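Local atomic coordinates of phosphoribosylamine--glycine ligase (Thermotoga maritima, PDB entry 1VKZ), a protein that catalyses the ATP-dependent joining of glycine to 5-phosphoribosylamine, giving glycinamide ribonucleotide in the de novo pathway of purine biosynthesis. Residues G105-A110 with I283-V288. Numbering follows the deposited sequence.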
# COMPACT_ATOMS: atom_id res chain seq x y z
N GLY A 105 5.82 7.41 -8.67
CA GLY A 105 7.05 6.93 -9.31
C GLY A 105 8.29 7.81 -9.22
O GLY A 105 9.40 7.31 -9.31
N SER A 106 8.06 9.11 -9.12
CA SER A 106 9.08 10.11 -8.98
C SER A 106 8.76 10.96 -7.76
O SER A 106 7.90 11.85 -7.82
CB SER A 106 9.10 11.01 -10.20
OG SER A 106 10.07 12.04 -10.06
N LYS A 107 9.46 10.69 -6.66
CA LYS A 107 9.29 11.45 -5.46
C LYS A 107 9.68 12.92 -5.66
O LYS A 107 9.14 13.78 -5.01
CB LYS A 107 10.05 10.80 -4.32
CG LYS A 107 9.35 9.58 -3.78
CD LYS A 107 10.02 9.03 -2.51
CE LYS A 107 9.32 7.76 -1.98
NZ LYS A 107 8.03 8.14 -1.33
N VAL A 108 10.59 13.20 -6.59
CA VAL A 108 10.92 14.57 -6.94
C VAL A 108 9.77 15.26 -7.65
O VAL A 108 9.41 16.38 -7.30
CB VAL A 108 12.11 14.65 -7.85
CG1 VAL A 108 12.40 16.11 -8.21
CG2 VAL A 108 13.32 14.00 -7.18
N TYR A 109 9.21 14.60 -8.68
CA TYR A 109 8.05 15.16 -9.34
C TYR A 109 6.97 15.44 -8.32
O TYR A 109 6.33 16.48 -8.39
CB TYR A 109 7.52 14.26 -10.44
CG TYR A 109 6.19 14.72 -11.03
CD1 TYR A 109 6.15 15.67 -12.04
CD2 TYR A 109 4.99 14.21 -10.57
CE1 TYR A 109 4.94 16.08 -12.59
CE2 TYR A 109 3.78 14.62 -11.11
CZ TYR A 109 3.77 15.55 -12.11
OH TYR A 109 2.59 15.96 -12.64
N ALA A 110 6.76 14.53 -7.37
CA ALA A 110 5.64 14.67 -6.45
C ALA A 110 5.79 15.94 -5.66
O ALA A 110 4.82 16.67 -5.45
CB ALA A 110 5.53 13.45 -5.53
N ILE A 283 1.67 15.70 3.53
CA ILE A 283 1.85 14.57 2.64
C ILE A 283 3.30 14.18 2.55
O ILE A 283 4.11 14.93 2.02
CB ILE A 283 1.32 14.85 1.23
CG1 ILE A 283 -0.18 15.15 1.29
CG2 ILE A 283 1.61 13.66 0.32
CD1 ILE A 283 -0.82 15.43 -0.01
N LEU A 284 3.60 12.98 3.07
CA LEU A 284 4.92 12.37 3.02
C LEU A 284 5.19 11.72 1.70
O LEU A 284 6.34 11.64 1.30
CB LEU A 284 5.05 11.30 4.10
CG LEU A 284 4.94 11.84 5.52
CD1 LEU A 284 5.18 10.72 6.50
CD2 LEU A 284 5.91 12.97 5.70
N GLU A 285 4.13 11.24 1.05
CA GLU A 285 4.23 10.59 -0.23
C GLU A 285 2.86 10.22 -0.73
O GLU A 285 1.91 10.11 0.02
CB GLU A 285 5.11 9.34 -0.18
CG GLU A 285 4.48 8.18 0.54
CD GLU A 285 5.41 7.01 0.75
OE1 GLU A 285 6.67 7.15 0.61
OE2 GLU A 285 4.86 5.94 1.07
N TYR A 286 2.80 10.03 -2.03
CA TYR A 286 1.62 9.56 -2.76
C TYR A 286 1.90 8.11 -3.18
O TYR A 286 2.99 7.78 -3.62
CB TYR A 286 1.46 10.39 -4.02
CG TYR A 286 0.94 11.80 -3.86
CD1 TYR A 286 -0.25 12.06 -3.20
CD2 TYR A 286 1.62 12.87 -4.41
CE1 TYR A 286 -0.72 13.36 -3.06
CE2 TYR A 286 1.15 14.15 -4.30
CZ TYR A 286 -0.00 14.39 -3.62
OH TYR A 286 -0.48 15.65 -3.53
N ASN A 287 0.91 7.25 -3.00
CA ASN A 287 0.89 5.97 -3.69
C ASN A 287 -0.39 5.90 -4.50
O ASN A 287 -1.39 6.51 -4.16
CB ASN A 287 1.00 4.81 -2.69
CG ASN A 287 2.35 4.79 -1.96
OD1 ASN A 287 3.25 5.63 -2.22
ND2 ASN A 287 2.52 3.81 -1.06
N VAL A 288 -0.33 5.22 -5.63
CA VAL A 288 -1.46 5.20 -6.58
C VAL A 288 -2.14 3.86 -6.56
O VAL A 288 -2.61 3.39 -7.57
CB VAL A 288 -1.02 5.53 -8.01
CG1 VAL A 288 -0.56 7.01 -8.08
CG2 VAL A 288 0.05 4.59 -8.49
O HOH W 1 6.20 7.25 -3.51
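K107 reaches out from the first turn of helix 107-116 to E285 on strand 280-287. S106 is the N-cap: its OG accepts from Y109 N at 3.0 Å, nearly straight at 165°, and is also bonded to D149. From that start the K107 chain runs extended as far as CE and turns only at the last torsion (chi4 -75°), which brings NZ to 2.6 Å from E285 OE1 in a salt bridge. K107 NZ meets this oxygen from above the carboxylate plane, 36° out of it, and lies 3.4 Å from E285 CB. A water 3.0 Å from K107 NZ accepts from it and can donate a longer bond to Y286 O, though other acceptors compete for its protons. E285 is a predicted magnesium ligand and K107 lies near K147, a predicted ATP-site residue, so the pair borders the probable nucleotide-metal site of the ATP-grasp domain. One turn on, A110 puts CB at the edge of the Y286 ring, 4.1 Å from CD2; the ring's hydroxyl is bonded to T255. Strand 280-287 edges its antiparallel sheet, L284 and E285 forming a classic bulge opposite G273, while Y286 touches L272 of strand 269-277, L103 of helix 98-105, and F113 and M114 of helix 107-116.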